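Biliverdin reductase (Synechocystis sp., PDB 5B3T) probably reduces the heme breakdown product biliverdin, using NAD(P)H as the electron donor. Local coordinates at residues Asn165-Pro168 with Thr172-His175; Gln176-Pro181 with Glu215-Cys220; Ala184-Ile189 with Glu316-Cys321; Trp209-Pro214 with Lys240-His245. All coordinates share one frame; numbering follows the deposited sequence.

Interaction 1 of 4, residues Asn165-Pro168 with Thr172-His175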
loop_
_atom_site.group_PDB
_atom_site.type_symbol
_atom_site.label_atom_id
_atom_site.label_comp_id
_atom_site.label_asym_id
_atom_site.label_seq_id
_atom_site.Cartn_x
_atom_site.Cartn_y
_atom_site.Cartn_z
ATOM N N ASN A 165 2.415 -9.044 -21.573
ATOM C CA ASN A 165 2.669 -10.231 -22.380
ATOM C C ASN A 165 4.110 -10.189 -22.890
ATOM O O ASN A 165 4.484 -9.268 -23.613
ATOM C CB ASN A 165 1.673 -10.306 -23.543
ATOM C CG ASN A 165 1.692 -11.649 -24.253
ATOM O OD1 ASN A 165 2.271 -12.615 -23.767
ATOM N ND2 ASN A 165 1.042 -11.712 -25.411
ATOM N N PRO A 166 4.929 -11.181 -22.507
ATOM C CA PRO A 166 4.555 -12.332 -21.680
ATOM C C PRO A 166 4.522 -12.024 -20.184
ATOM O O PRO A 166 5.206 -11.115 -19.717
ATOM C CB PRO A 166 5.654 -13.345 -21.994
ATOM C CG PRO A 166 6.852 -12.494 -22.229
ATOM C CD PRO A 166 6.344 -11.249 -22.921
ATOM N N ALA A 167 3.720 -12.778 -19.450
ATOM C CA ALA A 167 3.708 -12.645 -18.004
ATOM C C ALA A 167 5.047 -13.112 -17.443
ATOM O O ALA A 167 5.524 -14.192 -17.812
ATOM C CB ALA A 167 2.565 -13.453 -17.396
ATOM N N PRO A 168 5.676 -12.343 -16.563
ATOM C CA PRO A 168 7.001 -12.717 -16.064
ATOM C C PRO A 168 6.928 -13.834 -15.035
ATOM O O PRO A 168 5.874 -14.145 -14.477
ATOM C CB PRO A 168 7.508 -11.419 -15.429
ATOM C CG PRO A 168 6.250 -10.765 -14.927
ATOM C CD PRO A 168 5.176 -11.105 -15.939
ATOM N N THR A 172 5.450 -10.938 -8.458
ATOM C CA THR A 172 4.191 -10.239 -8.697
ATOM C C THR A 172 3.182 -11.079 -9.470
ATOM O O THR A 172 1.996 -10.729 -9.486
ATOM C CB THR A 172 4.449 -8.925 -9.440
ATOM O OG1 THR A 172 5.287 -9.171 -10.574
ATOM C CG2 THR A 172 5.124 -7.912 -8.520
ATOM N N TYR A 173 3.615 -12.164 -10.114
ATOM C CA TYR A 173 2.716 -13.100 -10.779
ATOM C C TYR A 173 2.761 -14.475 -10.123
ATOM O O TYR A 173 2.334 -15.466 -10.723
ATOM C CB TYR A 173 3.048 -13.203 -12.270
ATOM C CG TYR A 173 2.510 -12.053 -13.092
ATOM C CD1 TYR A 173 3.069 -10.786 -12.998
ATOM C CD2 TYR A 173 1.439 -12.233 -13.957
ATOM C CE1 TYR A 173 2.578 -9.730 -13.745
ATOM C CE2 TYR A 173 0.941 -11.185 -14.709
ATOM C CZ TYR A 173 1.515 -9.936 -14.598
ATOM O OH TYR A 173 1.022 -8.891 -15.343
ATOM N N HIS A 174 3.276 -14.544 -8.898
ATOM C CA HIS A 174 3.405 -15.781 -8.141
ATOM C C HIS A 174 2.264 -15.840 -7.132
ATOM O O HIS A 174 2.098 -14.915 -6.330
ATOM C CB HIS A 174 4.771 -15.823 -7.452
ATOM C CG HIS A 174 5.057 -17.097 -6.718
ATOM N ND1 HIS A 174 4.740 -17.278 -5.390
ATOM C CD2 HIS A 174 5.661 -18.241 -7.121
ATOM C CE1 HIS A 174 5.123 -18.484 -5.008
ATOM N NE2 HIS A 174 5.684 -19.089 -6.040
ATOM N N HIS A 175 1.474 -16.919 -7.185
ATOM C CA HIS A 175 0.256 -17.015 -6.379
ATOM C C HIS A 175 0.513 -16.692 -4.911
ATOM O O HIS A 175 -0.173 -15.850 -4.319
ATOM C CB HIS A 175 -0.353 -18.415 -6.507
ATOM C CG HIS A 175 -1.175 -18.615 -7.743
ATOM N ND1 HIS A 175 -2.431 -18.069 -7.897
ATOM C CD2 HIS A 175 -0.932 -19.326 -8.870
ATOM C CE1 HIS A 175 -2.921 -18.423 -9.073
ATOM N NE2 HIS A 175 -2.031 -19.186 -9.682
#
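Pro-168 lays its ring across one face of the Tyr-173 phenol: CD stands 3.8 Å from the ring centroid and 19° off the normal, a CH-pi contact displaced toward the CD1 side of the ring. CG follows on the same side, 3.7 Å from Tyr-173 CD1. The CD hydrogens of proline, next to the ring nitrogen, are slightly polarised, which makes proline a good partner for an electron-rich aromatic face. On the same side of the ring plane, but out past the CD2-CE2 bond, Ala-167 CB approaches obliquely, 3.8 Å from Tyr-173 CD2; the small, buried methyl can lie close to the ring. Tyr-173 turns toward both because its CG lies anti to the carbonyl carbon (chi1 -79°), which swings the phenol back along the chain. Elsewhere the same ring makes a cation-pi contact with Lys-240 and meets the ring of Phe-217, contacts that probably limit how far it can tilt. A serine in place of Tyr-173 would probably leave the Pro-168 ring without its aromatic platform and take away one of the two aromatic rings that Lys-240 meets. The contact closes on itself the loop that leads from strand 153-163 to helix 175-178 in the C-terminal alpha/beta domain; between its segments lie Arg-170 and Trp-171, which bind NADP(+), so the folded loop belongs to the cofactor site.

Interaction 2 of 4, residues Gln176-Pro181 with Glu215-Cys220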
loop_
_atom_site.group_PDB
_atom_site.type_symbol
_atom_site.label_atom_id
_atom_site.label_comp_id
_atom_site.label_asym_id
_atom_site.label_seq_id
_atom_site.Cartn_x
_atom_site.Cartn_y
_atom_site.Cartn_z
ATOM N N GLN A 176 1.500 -17.352 -4.305
ATOM C CA GLN A 176 1.708 -17.212 -2.867
ATOM C C GLN A 176 2.403 -15.901 -2.509
ATOM O O GLN A 176 2.025 -15.245 -1.533
ATOM C CB GLN A 176 2.503 -18.406 -2.339
ATOM C CG GLN A 176 1.713 -19.707 -2.331
ATOM C CD GLN A 176 2.528 -20.876 -1.820
ATOM O OE1 GLN A 176 3.604 -20.692 -1.250
ATOM N NE2 GLN A 176 2.019 -22.087 -2.018
ATOM N N GLN A 177 3.417 -15.501 -3.282
ATOM C CA GLN A 177 4.158 -14.288 -2.951
ATOM C C GLN A 177 3.318 -13.037 -3.180
ATOM O O GLN A 177 3.370 -12.095 -2.380
ATOM C CB GLN A 177 5.450 -14.219 -3.765
ATOM C CG GLN A 177 6.516 -15.211 -3.328
ATOM C CD GLN A 177 7.771 -15.129 -4.175
ATOM O OE1 GLN A 177 7.776 -15.538 -5.336
ATOM N NE2 GLN A 177 8.842 -14.597 -3.598
ATOM N N PHE A 178 2.544 -13.003 -4.266
ATOM C CA PHE A 178 1.721 -11.832 -4.540
ATOM C C PHE A 178 0.480 -11.804 -3.656
ATOM O O PHE A 178 0.040 -10.730 -3.232
ATOM C CB PHE A 178 1.338 -11.795 -6.019
ATOM C CG PHE A 178 0.498 -10.610 -6.396
ATOM C CD1 PHE A 178 0.998 -9.321 -6.273
ATOM C CD2 PHE A 178 -0.785 -10.781 -6.883
ATOM C CE1 PHE A 178 0.227 -8.225 -6.619
ATOM C CE2 PHE A 178 -1.558 -9.689 -7.233
ATOM C CZ PHE A 178 -1.051 -8.410 -7.098
ATOM N N GLY A 179 -0.085 -12.969 -3.359
ATOM C CA GLY A 179 -1.231 -13.047 -2.482
ATOM C C GLY A 179 -2.525 -12.640 -3.163
ATOM O O GLY A 179 -2.623 -12.533 -4.390
ATOM N N PHE A 180 -3.537 -12.412 -2.332
ATOM C CA PHE A 180 -4.864 -12.052 -2.814
ATOM C C PHE A 180 -4.786 -10.802 -3.686
ATOM O O PHE A 180 -4.376 -9.740 -3.196
ATOM C CB PHE A 180 -5.815 -11.825 -1.641
ATOM C CG PHE A 180 -7.245 -11.608 -2.052
ATOM C CD1 PHE A 180 -7.862 -12.474 -2.942
ATOM C CD2 PHE A 180 -7.974 -10.547 -1.545
ATOM C CE1 PHE A 180 -9.179 -12.280 -3.325
ATOM C CE2 PHE A 180 -9.292 -10.349 -1.922
ATOM C CZ PHE A 180 -9.894 -11.218 -2.813
ATOM N N PRO A 181 -5.164 -10.882 -4.965
ATOM C CA PRO A 181 -4.861 -9.782 -5.897
ATOM C C PRO A 181 -5.521 -8.455 -5.552
ATOM O O PRO A 181 -5.013 -7.409 -5.973
ATOM C CB PRO A 181 -5.369 -10.315 -7.245
ATOM C CG PRO A 181 -5.372 -11.807 -7.087
ATOM C CD PRO A 181 -5.735 -12.052 -5.653
ATOM N N GLU A 215 2.454 -22.609 -10.039
ATOM C CA GLU A 215 2.765 -21.667 -8.972
ATOM C C GLU A 215 2.728 -20.223 -9.451
ATOM O O GLU A 215 2.677 -19.306 -8.623
ATOM C CB GLU A 215 4.141 -21.964 -8.376
ATOM C CG GLU A 215 4.236 -23.291 -7.656
ATOM C CD GLU A 215 5.490 -23.391 -6.815
ATOM O OE1 GLU A 215 5.819 -22.404 -6.124
ATOM O OE2 GLU A 215 6.151 -24.450 -6.851
ATOM N N TYR A 216 2.766 -20.007 -10.760
ATOM C CA TYR A 216 2.635 -18.693 -11.362
ATOM C C TYR A 216 1.336 -18.631 -12.152
ATOM O O TYR A 216 0.875 -19.637 -12.696
ATOM C CB TYR A 216 3.819 -18.390 -12.285
ATOM C CG TYR A 216 5.144 -18.276 -11.568
ATOM C CD1 TYR A 216 5.926 -19.399 -11.327
ATOM C CD2 TYR A 216 5.617 -17.045 -11.135
ATOM C CE1 TYR A 216 7.137 -19.299 -10.669
ATOM C CE2 TYR A 216 6.828 -16.934 -10.479
ATOM C CZ TYR A 216 7.583 -18.064 -10.248
ATOM O OH TYR A 216 8.790 -17.955 -9.596
ATOM N N PHE A 217 0.738 -17.447 -12.200
ATOM C CA PHE A 217 -0.352 -17.195 -13.124
ATOM C C PHE A 217 0.138 -16.270 -14.229
ATOM O O PHE A 217 1.041 -15.453 -14.026
ATOM C CB PHE A 217 -1.587 -16.600 -12.427
ATOM C CG PHE A 217 -1.335 -15.301 -11.698
ATOM C CD1 PHE A 217 -1.528 -14.085 -12.336
ATOM C CD2 PHE A 217 -0.951 -15.296 -10.363
ATOM C CE1 PHE A 217 -1.314 -12.887 -11.669
ATOM C CE2 PHE A 217 -0.736 -14.099 -9.689
ATOM C CZ PHE A 217 -0.919 -12.895 -10.342
ATOM N N ARG A 218 -0.441 -16.435 -15.414
ATOM C CA ARG A 218 -0.137 -15.556 -16.529
ATOM C C ARG A 218 -1.152 -14.436 -16.679
ATOM O O ARG A 218 -0.894 -13.484 -17.421
ATOM C CB ARG A 218 -0.052 -16.354 -17.836
ATOM C CG ARG A 218 -1.341 -17.025 -18.261
ATOM C CD ARG A 218 -1.129 -17.829 -19.536
ATOM N NE ARG A 218 -2.392 -18.161 -20.186
ATOM C CZ ARG A 218 -2.929 -17.442 -21.166
ATOM N NH1 ARG A 218 -2.306 -16.359 -21.609
ATOM N NH2 ARG A 218 -4.084 -17.808 -21.706
ATOM N N ALA A 219 -2.291 -14.533 -16.001
ATOM C CA ALA A 219 -3.270 -13.461 -15.965
ATOM C C ALA A 219 -4.180 -13.689 -14.771
ATOM O O ALA A 219 -4.373 -14.826 -14.329
ATOM C CB ALA A 219 -4.095 -13.392 -17.259
ATOM N N CYS A 220 -4.727 -12.596 -14.247
ATOM C CA CYS A 220 -5.735 -12.670 -13.205
ATOM C C CYS A 220 -6.759 -11.570 -13.430
ATOM O O CYS A 220 -6.436 -10.487 -13.928
ATOM C CB CYS A 220 -5.127 -12.546 -11.796
ATOM S SG CYS A 220 -4.482 -10.911 -11.372
HETATM O O HOH W 1 2.493 -19.993 -5.788
HETATM O O HOH W 2 9.043 -15.490 -8.421
#
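The side chains of Phe-178 and Phe-217 cross at about a right angle: CD2 of Phe-178 reaches the edge of the Phe-217 ring near its plane, 4.1 Å from CZ, while that CZ meets the Phe-178 ring obliquely. The backbone N of Ala-219 also lies in the plane of the Phe-217 ring, at its edge. Phe-217 holds CG between its backbone N and carbonyl carbon (chi1 58°), which directs the ring toward the short helix 175-178. Further along, Pro-181 CB rests 4.3 Å from Cys-220 SG, a ring methylene and a thiol that meet without polar demands. Lys-240 makes a cation-pi contact with Phe-178, and Phe-178 O accepts a hydrogen bond from Asn-84, a residue that binds NADP(+).

Water joins the more polar ends. One molecule accepts from Gln-176 N and donates to Glu-215 O at 2.9 Å, while another lies 2.7 Å from Tyr-216 OH, in the plane of that ring, and donates a weak hydrogen bond to Gln-177 OE1. Direct backbone bonds to Glu-215 and Phe-217 come from His-175 and Tyr-173, just before; 176-181 and 215-220 themselves meet through apolar side chains and bridging water, which implies that shape and burial matter more here than polar pairing.

Interaction 3 of 4, residues Ala184-Ile189 with Glu316-Cys321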
loop_
_atom_site.group_PDB
_atom_site.type_symbol
_atom_site.label_atom_id
_atom_site.label_comp_id
_atom_site.label_asym_id
_atom_site.label_seq_id
_atom_site.Cartn_x
_atom_site.Cartn_y
_atom_site.Cartn_z
ATOM N N ALA A 184 -4.379 -4.498 -2.474
ATOM C CA ALA A 184 -4.015 -3.091 -2.605
ATOM C C ALA A 184 -5.208 -2.241 -3.028
ATOM O O ALA A 184 -5.414 -1.144 -2.498
ATOM C CB ALA A 184 -2.864 -2.935 -3.598
ATOM N N ALA A 185 -6.004 -2.731 -3.981
ATOM C CA ALA A 185 -7.150 -1.960 -4.448
ATOM C C ALA A 185 -8.178 -1.772 -3.340
ATOM O O ALA A 185 -8.750 -0.686 -3.191
ATOM C CB ALA A 185 -7.782 -2.641 -5.662
ATOM N N LEU A 186 -8.422 -2.818 -2.546
ATOM C CA LEU A 186 -9.389 -2.709 -1.460
ATOM C C LEU A 186 -8.901 -1.775 -0.364
ATOM O O LEU A 186 -9.717 -1.170 0.341
ATOM C CB LEU A 186 -9.690 -4.091 -0.885
ATOM C CG LEU A 186 -10.439 -5.025 -1.832
ATOM C CD1 LEU A 186 -10.502 -6.416 -1.238
ATOM C CD2 LEU A 186 -11.831 -4.494 -2.140
ATOM N N SER A 187 -7.583 -1.651 -0.197
ATOM C CA SER A 187 -7.052 -0.661 0.733
ATOM C C SER A 187 -7.419 0.748 0.291
ATOM O O SER A 187 -7.795 1.588 1.117
ATOM C CB SER A 187 -5.537 -0.812 0.854
ATOM O OG SER A 187 -4.978 0.237 1.628
ATOM N N ARG A 188 -7.331 1.019 -1.012
ATOM C CA ARG A 188 -7.678 2.340 -1.527
ATOM C C ARG A 188 -9.146 2.662 -1.280
ATOM O O ARG A 188 -9.487 3.762 -0.829
ATOM C CB ARG A 188 -7.354 2.421 -3.020
ATOM C CG ARG A 188 -5.867 2.407 -3.343
ATOM C CD ARG A 188 -5.317 3.822 -3.502
ATOM N NE ARG A 188 -5.523 4.640 -2.309
ATOM C CZ ARG A 188 -4.574 4.904 -1.417
ATOM N NH1 ARG A 188 -3.348 4.430 -1.594
ATOM N NH2 ARG A 188 -4.844 5.653 -0.356
ATOM N N ILE A 189 -10.034 1.706 -1.565
ATOM C CA ILE A 189 -11.463 1.978 -1.489
ATOM C C ILE A 189 -11.960 2.056 -0.048
ATOM O O ILE A 189 -13.066 2.551 0.194
ATOM C CB ILE A 189 -12.243 0.907 -2.278
ATOM C CG1 ILE A 189 -13.607 1.444 -2.717
ATOM C CG2 ILE A 189 -12.423 -0.357 -1.443
ATOM C CD1 ILE A 189 -13.525 2.632 -3.654
ATOM N N GLU A 316 -9.254 -5.901 7.123
ATOM C CA GLU A 316 -10.539 -6.563 7.338
ATOM C C GLU A 316 -11.325 -6.672 6.038
ATOM O O GLU A 316 -11.909 -7.722 5.743
ATOM C CB GLU A 316 -11.355 -5.813 8.395
ATOM C CG GLU A 316 -12.769 -6.354 8.576
ATOM C CD GLU A 316 -13.572 -5.588 9.617
ATOM O OE1 GLU A 316 -12.961 -5.001 10.534
ATOM O OE2 GLU A 316 -14.817 -5.573 9.516
ATOM N N VAL A 317 -11.346 -5.599 5.245
ATOM C CA VAL A 317 -12.065 -5.623 3.974
ATOM C C VAL A 317 -11.461 -6.663 3.037
ATOM O O VAL A 317 -12.182 -7.357 2.311
ATOM C CB VAL A 317 -12.070 -4.220 3.339
ATOM C CG1 VAL A 317 -12.653 -4.272 1.936
ATOM C CG2 VAL A 317 -12.857 -3.254 4.207
ATOM N N ALA A 318 -10.131 -6.791 3.043
ATOM C CA ALA A 318 -9.479 -7.780 2.189
ATOM C C ALA A 318 -9.819 -9.200 2.624
ATOM O O ALA A 318 -10.080 -10.067 1.782
ATOM C CB ALA A 318 -7.966 -7.562 2.191
ATOM N N ASP A 319 -9.815 -9.461 3.935
ATOM C CA ASP A 319 -10.250 -10.766 4.432
ATOM C C ASP A 319 -11.677 -11.067 4.001
ATOM O O ASP A 319 -11.986 -12.185 3.573
ATOM C CB ASP A 319 -10.139 -10.822 5.957
ATOM C CG ASP A 319 -8.707 -10.819 6.441
ATOM O OD1 ASP A 319 -7.800 -11.061 5.620
ATOM O OD2 ASP A 319 -8.489 -10.600 7.651
ATOM N N LEU A 320 -12.564 -10.077 4.113
ATOM C CA LEU A 320 -13.964 -10.287 3.758
ATOM C C LEU A 320 -14.122 -10.613 2.277
ATOM O O LEU A 320 -14.899 -11.502 1.910
ATOM C CB LEU A 320 -14.784 -9.050 4.129
ATOM C CG LEU A 320 -14.969 -8.840 5.631
ATOM C CD1 LEU A 320 -15.573 -7.477 5.928
ATOM C CD2 LEU A 320 -15.840 -9.949 6.190
ATOM N N CYS A 321 -13.393 -9.905 1.410
ATOM C CA CYS A 321 -13.520 -10.147 -0.024
ATOM C C CYS A 321 -12.878 -11.468 -0.425
ATOM O O CYS A 321 -13.371 -12.152 -1.330
ATOM C CB CYS A 321 -12.909 -8.988 -0.809
ATOM S SG CYS A 321 -13.807 -7.429 -0.644
#
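Helix segments 184-189 and 316-321 run closer to antiparallel than to parallel, with 126° between their N-to-C directions; their axes come within 9.1 Å, and the nearest CA atoms are those of Leu-186 and Ala-318, 6.2 Å apart. Leu-186 carries the contact from its side, its whole branched end laid against the helix opposite. CD1 goes deepest, 3.5 Å from Cys-321 SG and 3.8 Å from Ala-318 CA, while CD2 stands 3.8 Å from the same SG. Nearer the backbone, Leu-186 CB faces Val-317 CG1 at 4.1 Å, and the two side chains cross obliquely. With CG anti to its carbonyl carbon (chi1 -68°) and the chain extended through chi2, Leu-186 spreads both methyls over the groove formed by Val-317, Ala-318 and Cys-321.

This is helix-to-helix packing in the C-terminal alpha/beta domain of the Gfo/Idh/MocA fold, where helices cover one face of the large mixed sheet. Val-317 and Cys-321 also touch strand 199-210, at Val-199 and Val-202, so the side chains that receive Leu-186 bear on the sheet as well. On the other helix Ala-185 and Ile-189 pack on Val-236 of strand 233-241.

Ala-318 is small enough for the leucine methyl to settle against its backbone, Val-317 presents a branched wall, and the thiol of Cys-321 supplies a modestly sized, polarisable surface. Phe-180 touches Cys-321 too, and the side chain of Ala-318 lies about 5 Å from that of Tyr-105, an NADP(+)-binding residue.

Interaction 4 of 4, residues Trp209-Pro214 with Lys240-His245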
loop_
_atom_site.group_PDB
_atom_site.type_symbol
_atom_site.label_atom_id
_atom_site.label_comp_id
_atom_site.label_asym_id
_atom_site.label_seq_id
_atom_site.Cartn_x
_atom_site.Cartn_y
_atom_site.Cartn_z
ATOM N N TRP A 209 -5.516 -17.314 -14.821
ATOM C CA TRP A 209 -4.990 -18.077 -15.949
ATOM C C TRP A 209 -3.611 -18.575 -15.531
ATOM O O TRP A 209 -2.673 -17.780 -15.410
ATOM C CB TRP A 209 -4.893 -17.223 -17.213
ATOM C CG TRP A 209 -6.193 -16.853 -17.873
ATOM C CD1 TRP A 209 -6.712 -17.389 -19.017
ATOM C CD2 TRP A 209 -7.118 -15.840 -17.451
ATOM N NE1 TRP A 209 -7.907 -16.784 -19.324
ATOM C CE2 TRP A 209 -8.179 -15.829 -18.380
ATOM C CE3 TRP A 209 -7.157 -14.949 -16.374
ATOM C CZ2 TRP A 209 -9.264 -14.962 -18.265
ATOM C CZ3 TRP A 209 -8.236 -14.088 -16.262
ATOM C CH2 TRP A 209 -9.274 -14.102 -17.201
ATOM N N ASP A 210 -3.485 -19.877 -15.304
ATOM C CA ASP A 210 -2.233 -20.421 -14.795
ATOM C C ASP A 210 -1.177 -20.515 -15.889
ATOM O O ASP A 210 -1.485 -20.682 -17.072
ATOM C CB ASP A 210 -2.451 -21.805 -14.183
ATOM C CG ASP A 210 -3.029 -21.742 -12.784
ATOM O OD1 ASP A 210 -3.077 -20.636 -12.206
ATOM O OD2 ASP A 210 -3.431 -22.803 -12.262
ATOM N N GLN A 211 0.080 -20.399 -15.476
ATOM C CA GLN A 211 1.211 -20.734 -16.327
ATOM C C GLN A 211 1.387 -22.249 -16.347
ATOM O O GLN A 211 0.740 -22.969 -15.584
ATOM C CB GLN A 211 2.469 -20.031 -15.814
ATOM C CG GLN A 211 2.488 -18.521 -15.985
ATOM C CD GLN A 211 2.838 -18.090 -17.403
ATOM O OE1 GLN A 211 2.702 -18.864 -18.348
ATOM N NE2 GLN A 211 3.295 -16.849 -17.553
ATOM N N PRO A 212 2.230 -22.777 -17.246
ATOM C CA PRO A 212 2.539 -24.218 -17.185
ATOM C C PRO A 212 3.013 -24.661 -15.812
ATOM O O PRO A 212 2.608 -25.726 -15.331
ATOM C CB PRO A 212 3.625 -24.380 -18.256
ATOM C CG PRO A 212 3.312 -23.317 -19.250
ATOM C CD PRO A 212 2.804 -22.146 -18.449
ATOM N N ASN A 213 3.856 -23.861 -15.162
ATOM C CA ASN A 213 4.161 -24.029 -13.747
ATOM C C ASN A 213 3.034 -23.374 -12.959
ATOM O O ASN A 213 2.959 -22.141 -12.894
ATOM C CB ASN A 213 5.522 -23.412 -13.406
ATOM C CG ASN A 213 5.850 -23.471 -11.917
ATOM O OD1 ASN A 213 5.088 -24.005 -11.110
ATOM N ND2 ASN A 213 7.004 -22.923 -11.553
ATOM N N PRO A 214 2.145 -24.159 -12.340
ATOM C CA PRO A 214 0.941 -23.580 -11.728
ATOM C C PRO A 214 1.202 -22.744 -10.483
ATOM O O PRO A 214 0.245 -22.214 -9.908
ATOM C CB PRO A 214 0.097 -24.819 -11.397
ATOM C CG PRO A 214 1.108 -25.891 -11.165
ATOM C CD PRO A 214 2.223 -25.617 -12.141
ATOM N N LYS A 240 -4.587 -8.088 -14.601
ATOM C CA LYS A 240 -3.290 -7.938 -15.242
ATOM C C LYS A 240 -2.924 -9.256 -15.903
ATOM O O LYS A 240 -3.419 -10.320 -15.523
ATOM C CB LYS A 240 -2.200 -7.510 -14.250
ATOM C CG LYS A 240 -1.786 -8.577 -13.248
ATOM C CD LYS A 240 -0.694 -8.050 -12.325
ATOM C CE LYS A 240 -0.400 -9.018 -11.195
ATOM N NZ LYS A 240 0.484 -8.400 -10.168
ATOM N N GLY A 241 -2.057 -9.173 -16.906
ATOM C CA GLY A 241 -1.582 -10.377 -17.553
ATOM C C GLY A 241 -1.784 -10.433 -19.052
ATOM O O GLY A 241 -2.052 -9.416 -19.700
ATOM N N GLU A 242 -1.678 -11.641 -19.606
ATOM C CA GLU A 242 -1.546 -11.821 -21.046
ATOM C C GLU A 242 -2.862 -11.680 -21.803
ATOM O O GLU A 242 -2.832 -11.477 -23.021
ATOM C CB GLU A 242 -0.923 -13.192 -21.336
ATOM C CG GLU A 242 0.550 -13.285 -20.951
ATOM C CD GLU A 242 1.112 -14.691 -21.072
ATOM O OE1 GLU A 242 0.393 -15.588 -21.562
ATOM O OE2 GLU A 242 2.280 -14.896 -20.679
ATOM N N VAL A 243 -4.012 -11.765 -21.124
ATOM C CA VAL A 243 -5.296 -11.771 -21.820
ATOM C C VAL A 243 -5.894 -10.381 -21.996
ATOM O O VAL A 243 -6.927 -10.246 -22.668
ATOM C CB VAL A 243 -6.327 -12.662 -21.093
ATOM C CG1 VAL A 243 -5.798 -14.080 -20.957
ATOM C CG2 VAL A 243 -6.674 -12.075 -19.730
ATOM N N PHE A 244 -5.286 -9.346 -21.424
ATOM C CA PHE A 244 -5.857 -8.005 -21.428
ATOM C C PHE A 244 -5.238 -7.188 -22.555
ATOM O O PHE A 244 -4.025 -6.955 -22.566
ATOM C CB PHE A 244 -5.636 -7.320 -20.080
ATOM C CG PHE A 244 -6.370 -7.973 -18.946
ATOM C CD1 PHE A 244 -7.705 -7.687 -18.716
ATOM C CD2 PHE A 244 -5.731 -8.878 -18.116
ATOM C CE1 PHE A 244 -8.389 -8.286 -17.675
ATOM C CE2 PHE A 244 -6.411 -9.484 -17.073
ATOM C CZ PHE A 244 -7.743 -9.186 -16.853
ATOM N N HIS A 245 -6.076 -6.743 -23.491
ATOM C CA HIS A 245 -5.615 -5.974 -24.638
ATOM C C HIS A 245 -5.880 -4.480 -24.516
ATOM O O HIS A 245 -5.453 -3.721 -25.392
ATOM C CB HIS A 245 -6.260 -6.505 -25.925
ATOM C CG HIS A 245 -5.637 -7.769 -26.429
ATOM N ND1 HIS A 245 -5.993 -9.015 -25.957
ATOM C CD2 HIS A 245 -4.668 -7.979 -27.350
ATOM C CE1 HIS A 245 -5.274 -9.937 -26.573
ATOM N NE2 HIS A 245 -4.464 -9.335 -27.424
#
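Trp-209 and Val-243 are brought together by matching first torsions: Trp-209 has CG anti to its carbonyl carbon (chi1 -71°), and Val-243 holds CG1 in the same relation. That methyl consequently sits over one face of the indole, 3.8 Å from the centroid of the five-membered ring and 10° off its normal, a CH-pi contact. CG2 reaches the six-membered ring, 4.1 Å from Trp-209 CZ2. A branched valine can thus cover both rings at once.

Val-243 lies within a type I beta turn, Gly-241 to Phe-244, that follows strand 233-241; a side chain on Gly-241 would press against the preceding carbonyl O, so glycine fits there. Trp-209 is near the end of strand 199-210. Between the two runs strand 217-228, whose Arg-218 and Ala-219 lie opposite Trp-209 and form a classic beta bulge. An alanine at the tryptophan position is likely to strip the Val-243 methyls of their aromatic cover and open a gap beside the turn.

Gln-211 bends at chi2 to bring NE2 to 3.8 Å from Glu-242 OE2, amide and carboxylate planes 82° apart. The carboxylate's firmer partners are Arg-218, in a salt bridge with OE1, and the backbone N of Ala-167, hydrogen-bonded to OE2.

Interactions 1, 2 and 4 form one cluster at an end of the large sheet, with centres 7 to 9 Å apart, whereas interaction 3 lies about 17 Å from interaction 2, centre to centre, and over 20 Å from the other two. Interactions 1 and 2 are joined by a probable backbone hydrogen bond, Tyr-173 O to Phe-217 N at 2.9 Å. Lys-240, from interaction 4, binds interaction 1 through NZ, 2.9 Å from Thr-172 O. Phe-180 extends interaction 2 to interaction 3, its CE2 4.2 Å from Leu-186 CD1. Toward the cofactor site, the nearest side-chain atoms of Phe-178 and Asn-84, an NADP(+)-binding residue, are about 3 Å apart; no cofactor is bound here.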